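Lmo0135 protein (Listeria monocytogenes EGD-e, PDB 5ISU) is the substrate-binding protein of an ABC transporter, probably capturing peptides or related solutes outside the membrane for uptake into the cell. Local coordinates at residues N309-D321 with R445-D459. Residues are numbered along the deposited sequence; the frame is centred on the assembly and turned at random.
Sequences NTKYFTDKVETYD and RQEIYEKIQNTIADD
Q453 NE2 gives its two N-H groups to two carbonyls, Y312 O across the contact at 2.7 Å and Y449 O, one turn back in its own helix, at 3.3 Å. Both acceptors lie near the amide plane, which fixes the rotation of the group. The side chain is extended beyond CG (chi2 176°), carrying the amide out from the helix to the loop. On the same amide, Q453 OE1 accepts from T314 N at 3.2 Å, in the carbonyl plane and on a lone pair, and also bonds S304. The buried glutamine thus bonds the loop's main chain on both sides of F313.

Y312, the third residue of a type II turn, lays one ring face over the helix: Q446 CA stands 4.0 Å from the ring centroid, 25° off the normal, a CH-pi contact. K311 CB lies over the rim of the opposite face. R445 CD reaches Y312 CE2 and OH, both at 3.9 Å; its guanidinium, nearly perpendicular to the ring, forms a salt bridge with D405, while Y312 OH bonds D442.

Farther along, V317 CB packs on A457 CB at 3.8 Å. A water accepts from E318 N and donates to D458 OD1. Y320 OH donates to A457 O at 2.8 Å, that oxygen lying at the ring edge.

This is loop-on-helix packing within a family 5 solute-binding protein: residues 309-321, part of the loop between strand 299-301 and helix 324-334, run along one side of helix 442-458, whose I448, I452 and I456 pack against helix 427-438 or the loop following it.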
ATOM      1  N   ASN A 309      -7.393   8.424  -1.206  1.00 41.05           N
ATOM      2  CA  ASN A 309      -7.795   7.861   0.086  1.00 41.47           C
ATOM      3  C   ASN A 309      -7.170   8.577   1.280  1.00 40.81           C
ATOM      4  O   ASN A 309      -7.635   8.409   2.409  1.00 42.26           O
ATOM      5  CB  ASN A 309      -7.340   6.390   0.186  1.00 41.88           C
ATOM      6  CG  ASN A 309      -5.820   6.238   0.020  1.00 41.31           C
ATOM      7  OD1 ASN A 309      -5.271   6.531  -1.054  1.00 37.99           O
ATOM      8  ND2 ASN A 309      -5.139   5.764   1.074  1.00 43.04           N
ATOM      9  N   THR A 310      -6.100   9.336   1.049  1.00 38.25           N
ATOM     10  CA  THR A 310      -5.367   9.954   2.157  1.00 38.51           C
ATOM     11  C   THR A 310      -6.002  11.237   2.628  1.00 38.51           C
ATOM     12  O   THR A 310      -6.240  12.122   1.818  1.00 38.32           O
ATOM     13  CB  THR A 310      -3.923  10.270   1.738  1.00 37.70           C
ATOM     14  OG1 THR A 310      -3.289   9.079   1.246  1.00 38.61           O
ATOM     15  CG2 THR A 310      -3.129  10.827   2.911  1.00 38.34           C
ATOM     16  N   LYS A 311      -6.223  11.375   3.936  1.00 41.50           N
ATOM     17  CA  LYS A 311      -6.800  12.616   4.470  1.00 43.91           C
ATOM     18  C   LYS A 311      -6.096  13.862   3.979  1.00 41.56           C
ATOM     19  O   LYS A 311      -4.871  13.905   3.891  1.00 39.62           O
ATOM     20  CB  LYS A 311      -6.843  12.680   5.995  1.00 48.50           C
ATOM     21  CG  LYS A 311      -8.039  12.000   6.605  1.00 54.40           C
ATOM     22  CD  LYS A 311      -8.350  12.547   7.982  1.00 60.29           C
ATOM     23  CE  LYS A 311      -7.196  12.410   8.958  1.00 61.79           C
ATOM     24  NZ  LYS A 311      -7.634  12.914  10.292  1.00 66.44           N
ATOM     25  N   TYR A 312      -6.917  14.868   3.673  1.00 42.23           N
ATOM     26  CA  TYR A 312      -6.483  16.179   3.207  1.00 42.18           C
ATOM     27  C   TYR A 312      -6.033  16.188   1.743  1.00 40.78           C
ATOM     28  O   TYR A 312      -5.485  17.181   1.250  1.00 39.93           O
ATOM     29  CB  TYR A 312      -5.449  16.790   4.168  1.00 44.02           C
ATOM     30  CG  TYR A 312      -5.889  16.648   5.623  1.00 47.42           C
ATOM     31  CD1 TYR A 312      -7.117  17.139   6.053  1.00 49.39           C
ATOM     32  CD2 TYR A 312      -5.081  16.014   6.557  1.00 49.91           C
ATOM     33  CE1 TYR A 312      -7.527  17.008   7.370  1.00 53.35           C
ATOM     34  CE2 TYR A 312      -5.475  15.879   7.887  1.00 52.66           C
ATOM     35  CZ  TYR A 312      -6.700  16.367   8.288  1.00 54.24           C
ATOM     36  OH  TYR A 312      -7.088  16.223   9.596  1.00 56.03           O
ATOM     37  N   PHE A 313      -6.301  15.103   1.028  1.00 39.24           N
ATOM     38  CA  PHE A 313      -6.003  15.082  -0.384  1.00 40.70           C
ATOM     39  C   PHE A 313      -6.739  16.247  -1.048  1.00 42.91           C
ATOM     40  O   PHE A 313      -7.867  16.544  -0.672  1.00 41.72           O
ATOM     41  CB  PHE A 313      -6.511  13.795  -1.030  1.00 40.23           C
ATOM     42  CG  PHE A 313      -6.506  13.836  -2.536  1.00 38.28           C
ATOM     43  CD1 PHE A 313      -5.397  13.441  -3.244  1.00 37.87           C
ATOM     44  CD2 PHE A 313      -7.629  14.278  -3.244  1.00 42.18           C
ATOM     45  CE1 PHE A 313      -5.383  13.485  -4.642  1.00 38.99           C
ATOM     46  CE2 PHE A 313      -7.627  14.317  -4.644  1.00 41.04           C
ATOM     47  CZ  PHE A 313      -6.496  13.935  -5.340  1.00 38.47           C
ATOM     48  N   THR A 314      -6.080  16.909  -2.003  1.00 44.74           N
ATOM     49  CA  THR A 314      -6.717  17.959  -2.814  1.00 47.26           C
ATOM     50  C   THR A 314      -6.133  17.880  -4.215  1.00 45.89           C
ATOM     51  O   THR A 314      -4.932  17.722  -4.364  1.00 43.55           O
ATOM     52  CB  THR A 314      -6.568  19.395  -2.251  1.00 50.75           C
ATOM     53  OG1 THR A 314      -7.178  20.323  -3.161  1.00 54.34           O
ATOM     54  CG2 THR A 314      -5.117  19.801  -2.088  1.00 50.54           C
ATOM     55  N   ASP A 315      -6.987  17.976  -5.237  1.00 47.09           N
ATOM     56  CA  ASP A 315      -6.517  17.948  -6.631  1.00 49.42           C
ATOM     57  C   ASP A 315      -6.264  19.359  -7.163  1.00 49.20           C
ATOM     58  O   ASP A 315      -6.012  19.532  -8.362  1.00 50.16           O
ATOM     59  CB  ASP A 315      -7.496  17.186  -7.556  1.00 52.33           C
ATOM     60  CG  ASP A 315      -8.843  17.913  -7.758  1.00 58.78           C
ATOM     61  OD1 ASP A 315      -9.025  19.067  -7.299  1.00 59.57           O
ATOM     62  OD2 ASP A 315      -9.729  17.312  -8.399  1.00 66.59           O
ATOM     63  N   LYS A 316      -6.321  20.361  -6.278  1.00 50.06           N
ATOM     64  CA  LYS A 316      -6.107  21.747  -6.653  1.00 50.38           C
ATOM     65  C   LYS A 316      -4.651  22.149  -6.449  1.00 50.66           C
ATOM     66  O   LYS A 316      -4.336  23.022  -5.643  1.00 55.56           O
ATOM     67  CB  LYS A 316      -7.023  22.651  -5.828  1.00 55.01           C
ATOM     68  CG  LYS A 316      -8.489  22.310  -5.942  1.00 56.92           C
ATOM     69  CD  LYS A 316      -9.307  23.223  -5.061  1.00 61.32           C
ATOM     70  CE  LYS A 316     -10.774  22.865  -5.128  1.00 63.95           C
ATOM     71  NZ  LYS A 316     -11.545  23.769  -4.246  1.00 70.80           N
ATOM     72  N   VAL A 317      -3.762  21.497  -7.181  1.00 47.92           N
ATOM     73  CA  VAL A 317      -2.335  21.802  -7.130  1.00 47.81           C
ATOM     74  C   VAL A 317      -1.876  22.016  -8.565  1.00 45.67           C
ATOM     75  O   VAL A 317      -2.598  21.675  -9.499  1.00 44.85           O
ATOM     76  CB  VAL A 317      -1.496  20.659  -6.460  1.00 46.11           C
ATOM     77  CG1 VAL A 317      -1.850  20.515  -4.995  1.00 46.83           C
ATOM     78  CG2 VAL A 317      -1.667  19.320  -7.173  1.00 44.03           C
ATOM     79  N   GLU A 318      -0.684  22.569  -8.746  1.00 44.37           N
ATOM     80  CA  GLU A 318      -0.172  22.774 -10.095  1.00 46.55           C
ATOM     81  C   GLU A 318       0.086  21.400 -10.735  1.00 45.20           C
ATOM     82  O   GLU A 318       0.684  20.525 -10.100  1.00 44.76           O
ATOM     83  CB  GLU A 318       1.102  23.634 -10.099  1.00 47.28           C
ATOM     84  CG  GLU A 318       1.681  23.879 -11.499  1.00 51.16           C
ATOM     85  CD  GLU A 318       0.654  24.426 -12.488  1.00 52.57           C
ATOM     86  OE1 GLU A 318      -0.122  25.349 -12.114  1.00 58.02           O
ATOM     87  OE2 GLU A 318       0.623  23.934 -13.646  1.00 48.56           O
ATOM     88  N   THR A 319      -0.376  21.219 -11.975  1.00 43.61           N
ATOM     89  CA  THR A 319      -0.215  19.958 -12.678  1.00 43.64           C
ATOM     90  C   THR A 319       0.596  20.050 -13.959  1.00 43.78           C
ATOM     91  O   THR A 319       0.855  19.019 -14.581  1.00 46.25           O
ATOM     92  CB  THR A 319      -1.579  19.265 -12.932  1.00 43.03           C
ATOM     93  OG1 THR A 319      -2.502  20.181 -13.537  1.00 44.90           O
ATOM     94  CG2 THR A 319      -2.155  18.809 -11.636  1.00 45.76           C
ATOM     95  N   TYR A 320       1.017  21.253 -14.340  1.00 44.40           N
ATOM     96  CA  TYR A 320       1.858  21.453 -15.520  1.00 45.47           C
ATOM     97  C   TYR A 320       1.263  20.826 -16.760  1.00 46.44           C
ATOM     98  O   TYR A 320       1.915  20.021 -17.422  1.00 44.06           O
ATOM     99  CB  TYR A 320       3.258  20.881 -15.277  1.00 45.90           C
ATOM    100  CG  TYR A 320       3.910  21.461 -14.058  1.00 46.64           C
ATOM    101  CD1 TYR A 320       4.553  22.681 -14.133  1.00 48.16           C
ATOM    102  CD2 TYR A 320       3.865  20.812 -12.829  1.00 44.78           C
ATOM    103  CE1 TYR A 320       5.132  23.262 -13.033  1.00 49.70           C
ATOM    104  CE2 TYR A 320       4.467  21.383 -11.712  1.00 46.65           C
ATOM    105  CZ  TYR A 320       5.103  22.615 -11.836  1.00 47.13           C
ATOM    106  OH  TYR A 320       5.713  23.246 -10.794  1.00 48.49           O
ATOM    107  N   ASP A 321       0.021  21.198 -17.068  1.00 48.28           N
ATOM    108  CA  ASP A 321      -0.674  20.629 -18.234  1.00 50.62           C
ATOM    109  C   ASP A 321       0.139  20.892 -19.501  1.00 49.04           C
ATOM    110  O   ASP A 321       0.711  21.962 -19.658  1.00 49.93           O
ATOM    111  CB  ASP A 321      -2.096  21.154 -18.323  1.00 53.69           C
ATOM    112  CG  ASP A 321      -2.905  20.826 -17.072  1.00 58.34           C
ATOM    113  OD1 ASP A 321      -2.481  21.230 -15.966  1.00 62.85           O
ATOM    114  OD2 ASP A 321      -3.958  20.171 -17.190  1.00 58.72           O
ATOM    115  N   ARG A 445      -4.815  21.374  10.553  1.00 54.15           N
ATOM    116  CA  ARG A 445      -4.020  20.283  10.051  1.00 49.95           C
ATOM    117  C   ARG A 445      -4.264  20.181   8.527  1.00 48.79           C
ATOM    118  O   ARG A 445      -3.343  19.888   7.762  1.00 44.31           O
ATOM    119  CB  ARG A 445      -4.358  18.987  10.808  1.00 49.92           C
ATOM    120  CG  ARG A 445      -3.251  17.963  10.716  1.00 48.66           C
ATOM    121  CD  ARG A 445      -3.587  16.570  11.231  1.00 47.97           C
ATOM    122  NE  ARG A 445      -2.400  15.739  10.994  1.00 46.79           N
ATOM    123  CZ  ARG A 445      -2.387  14.427  10.772  1.00 45.48           C
ATOM    124  NH1 ARG A 445      -3.518  13.719  10.721  1.00 46.08           N
ATOM    125  NH2 ARG A 445      -1.217  13.828  10.549  1.00 44.35           N
ATOM    126  N   GLN A 446      -5.494  20.469   8.090  1.00 50.30           N
ATOM    127  CA  GLN A 446      -5.810  20.465   6.662  1.00 52.82           C
ATOM    128  C   GLN A 446      -4.950  21.506   5.930  1.00 51.96           C
ATOM    129  O   GLN A 446      -4.348  21.191   4.906  1.00 50.81           O
ATOM    130  CB  GLN A 446      -7.306  20.731   6.394  1.00 56.30           C
ATOM    131  CG  GLN A 446      -7.701  20.616   4.914  1.00 59.11           C
ATOM    132  CD  GLN A 446      -9.179  20.905   4.642  1.00 64.10           C
ATOM    133  OE1 GLN A 446      -9.528  21.500   3.615  1.00 67.34           O
ATOM    134  NE2 GLN A 446     -10.046  20.519   5.567  1.00 65.06           N
ATOM    135  N   GLU A 447      -4.875  22.720   6.472  1.00 52.21           N
ATOM    136  CA  GLU A 447      -4.075  23.795   5.861  1.00 55.67           C
ATOM    137  C   GLU A 447      -2.594  23.437   5.707  1.00 51.88           C
ATOM    138  O   GLU A 447      -1.983  23.776   4.705  1.00 51.71           O
ATOM    139  CB  GLU A 447      -4.217  25.117   6.634  1.00 60.10           C
ATOM    140  CG  GLU A 447      -5.601  25.734   6.518  1.00 66.42           C
ATOM    141  CD  GLU A 447      -5.744  27.091   7.204  1.00 75.37           C
ATOM    142  OE1 GLU A 447      -4.779  27.595   7.833  1.00 77.44           O
ATOM    143  OE2 GLU A 447      -6.848  27.669   7.105  1.00 82.76           O
ATOM    144  N   ILE A 448      -2.040  22.725   6.686  1.00 50.54           N
ATOM    145  CA  ILE A 448      -0.631  22.324   6.651  1.00 49.26           C
ATOM    146  C   ILE A 448      -0.361  21.335   5.515  1.00 45.74           C
ATOM    147  O   ILE A 448       0.581  21.523   4.740  1.00 44.55           O
ATOM    148  CB  ILE A 448      -0.168  21.730   8.007  1.00 49.98           C
ATOM    149  CG1 ILE A 448      -0.188  22.824   9.074  1.00 51.77           C
ATOM    150  CG2 ILE A 448       1.249  21.162   7.896  1.00 49.42           C
ATOM    151  CD1 ILE A 448      -0.112  22.314  10.499  1.00 52.69           C
ATOM    152  N   TYR A 449      -1.165  20.285   5.409  1.00 42.60           N
ATOM    153  CA  TYR A 449      -0.936  19.327   4.328  1.00 41.88           C
ATOM    154  C   TYR A 449      -1.285  19.909   2.944  1.00 42.40           C
ATOM    155  O   TYR A 449      -0.738  19.462   1.936  1.00 41.38           O
ATOM    156  CB  TYR A 449      -1.580  17.973   4.614  1.00 40.18           C
ATOM    157  CG  TYR A 449      -0.878  17.281   5.769  1.00 40.31           C
ATOM    158  CD1 TYR A 449       0.360  16.668   5.592  1.00 39.66           C
ATOM    159  CD2 TYR A 449      -1.435  17.268   7.036  1.00 39.67           C
ATOM    160  CE1 TYR A 449       1.021  16.069   6.652  1.00 40.24           C
ATOM    161  CE2 TYR A 449      -0.789  16.669   8.097  1.00 41.01           C
ATOM    162  CZ  TYR A 449       0.433  16.069   7.908  1.00 41.26           C
ATOM    163  OH  TYR A 449       1.038  15.448   8.982  1.00 42.96           O
ATOM    164  N   GLU A 450      -2.150  20.919   2.897  1.00 44.78           N
ATOM    165  CA  GLU A 450      -2.420  21.604   1.614  1.00 45.65           C
ATOM    166  C   GLU A 450      -1.175  22.362   1.162  1.00 44.24           C
ATOM    167  O   GLU A 450      -0.804  22.285  -0.021  1.00 42.39           O
ATOM    168  CB  GLU A 450      -3.641  22.508   1.679  1.00 47.90           C
ATOM    169  CG  GLU A 450      -4.926  21.697   1.695  1.00 52.85           C
ATOM    170  CD  GLU A 450      -6.187  22.541   1.721  1.00 59.12           C
ATOM    171  OE1 GLU A 450      -6.126  23.744   2.076  1.00 66.41           O
ATOM    172  OE2 GLU A 450      -7.255  21.984   1.391  1.00 62.31           O
ATOM    173  N   LYS A 451      -0.494  23.028   2.095  1.00 43.08           N
ATOM    174  CA  LYS A 451       0.722  23.735   1.735  1.00 46.18           C
ATOM    175  C   LYS A 451       1.784  22.770   1.282  1.00 43.06           C
ATOM    176  O   LYS A 451       2.505  23.063   0.343  1.00 42.67           O
ATOM    177  CB  LYS A 451       1.272  24.650   2.854  1.00 51.97           C
ATOM    178  CG  LYS A 451       0.484  25.943   3.020  1.00 58.67           C
ATOM    179  CD  LYS A 451       1.345  27.108   3.533  1.00 65.74           C
ATOM    180  CE  LYS A 451       1.799  26.975   4.980  1.00 68.37           C
ATOM    181  NZ  LYS A 451       0.683  27.174   5.948  1.00 71.57           N
ATOM    182  N   ILE A 452       1.885  21.628   1.956  1.00 43.34           N
ATOM    183  CA  ILE A 452       2.869  20.590   1.604  1.00 42.65           C
ATOM    184  C   ILE A 452       2.626  20.095   0.176  1.00 40.23           C
ATOM    185  O   ILE A 452       3.559  20.050  -0.633  1.00 38.24           O
ATOM    186  CB  ILE A 452       2.874  19.437   2.634  1.00 44.07           C
ATOM    187  CG1 ILE A 452       3.370  19.971   3.991  1.00 45.43           C
ATOM    188  CG2 ILE A 452       3.768  18.292   2.162  1.00 43.21           C
ATOM    189  CD1 ILE A 452       3.275  18.984   5.126  1.00 45.43           C
ATOM    190  N   GLN A 453       1.363  19.808  -0.142  1.00 39.26           N
ATOM    191  CA  GLN A 453       0.980  19.364  -1.492  1.00 38.49           C
ATOM    192  C   GLN A 453       1.300  20.463  -2.494  1.00 38.83           C
ATOM    193  O   GLN A 453       1.836  20.199  -3.571  1.00 39.72           O
ATOM    194  CB  GLN A 453      -0.513  18.955  -1.566  1.00 37.36           C
ATOM    195  CG  GLN A 453      -0.868  17.707  -0.756  1.00 37.68           C
ATOM    196  CD  GLN A 453      -2.353  17.397  -0.766  1.00 38.63           C
ATOM    197  OE1 GLN A 453      -2.888  16.792  -1.712  1.00 39.39           O
ATOM    198  NE2 GLN A 453      -3.030  17.793   0.298  1.00 38.40           N
ATOM    199  N   ASN A 454       0.980  21.697  -2.133  1.00 41.60           N
ATOM    200  CA  ASN A 454       1.294  22.840  -2.987  1.00 43.40           C
ATOM    201  C   ASN A 454       2.788  23.063  -3.186  1.00 43.69           C
ATOM    202  O   ASN A 454       3.214  23.301  -4.314  1.00 43.48           O
ATOM    203  CB  ASN A 454       0.590  24.109  -2.491  1.00 45.61           C
ATOM    204  CG  ASN A 454      -0.854  24.169  -2.959  1.00 46.93           C
ATOM    205  OD1 ASN A 454      -1.795  24.135  -2.169  1.00 48.09           O
ATOM    206  ND2 ASN A 454      -1.028  24.182  -4.264  1.00 46.26           N
ATOM    207  N   THR A 455       3.595  22.928  -2.131  1.00 43.92           N
ATOM    208  CA  THR A 455       5.044  23.140  -2.276  1.00 44.69           C
ATOM    209  C   THR A 455       5.674  22.067  -3.158  1.00 45.18           C
ATOM    210  O   THR A 455       6.462  22.378  -4.049  1.00 46.49           O
ATOM    211  CB  THR A 455       5.771  23.189  -0.931  1.00 47.22           C
ATOM    212  OG1 THR A 455       5.148  24.162  -0.081  1.00 51.00           O
ATOM    213  CG2 THR A 455       7.248  23.556  -1.121  1.00 47.75           C
ATOM    214  N   ILE A 456       5.319  20.809  -2.929  1.00 44.13           N
ATOM    215  CA  ILE A 456       5.842  19.713  -3.748  1.00 43.63           C
ATOM    216  C   ILE A 456       5.499  19.907  -5.234  1.00 42.88           C
ATOM    217  O   ILE A 456       6.354  19.685  -6.120  1.00 44.46           O
ATOM    218  CB  ILE A 456       5.312  18.337  -3.249  1.00 43.48           C
ATOM    219  CG1 ILE A 456       5.910  17.986  -1.868  1.00 45.10           C
ATOM    220  CG2 ILE A 456       5.600  17.224  -4.251  1.00 42.06           C
ATOM    221  CD1 ILE A 456       7.423  17.923  -1.818  1.00 45.59           C
ATOM    222  N   ALA A 457       4.255  20.297  -5.506  1.00 40.93           N
ATOM    223  CA  ALA A 457       3.814  20.516  -6.881  1.00 41.53           C
ATOM    224  C   ALA A 457       4.515  21.742  -7.463  1.00 43.10           C
ATOM    225  O   ALA A 457       5.057  21.679  -8.552  1.00 40.93           O
ATOM    226  CB  ALA A 457       2.297  20.677  -6.954  1.00 42.33           C
ATOM    227  N   ASP A 458       4.522  22.848  -6.724  1.00 45.91           N
ATOM    228  CA  ASP A 458       5.213  24.064  -7.180  1.00 48.21           C
ATOM    229  C   ASP A 458       6.695  23.837  -7.470  1.00 47.64           C
ATOM    230  O   ASP A 458       7.193  24.353  -8.454  1.00 47.21           O
ATOM    231  CB  ASP A 458       5.066  25.196  -6.177  1.00 50.62           C
ATOM    232  CG  ASP A 458       3.633  25.681  -6.045  1.00 54.44           C
ATOM    233  OD1 ASP A 458       2.821  25.438  -6.956  1.00 58.99           O
ATOM    234  OD2 ASP A 458       3.318  26.325  -5.024  1.00 62.78           O
ATOM    235  N   ASP A 459       7.387  23.035  -6.660  1.00 47.23           N
ATOM    236  CA  ASP A 459       8.832  22.772  -6.897  1.00 49.06           C
ATOM    237  C   ASP A 459       9.113  21.613  -7.851  1.00 48.49           C
ATOM    238  O   ASP A 459      10.288  21.241  -8.066  1.00 46.42           O
ATOM    239  CB  ASP A 459       9.590  22.562  -5.574  1.00 52.53           C
ATOM    240  CG  ASP A 459       9.835  23.861  -4.822  1.00 55.05           C
ATOM    241  OD1 ASP A 459       9.441  24.923  -5.339  1.00 58.01           O
ATOM    242  OD2 ASP A 459      10.439  23.819  -3.725  1.00 59.48           O
TER
HETATM  243  O   HOH W   1       0.468  23.862  -6.500  0.50 28.08           O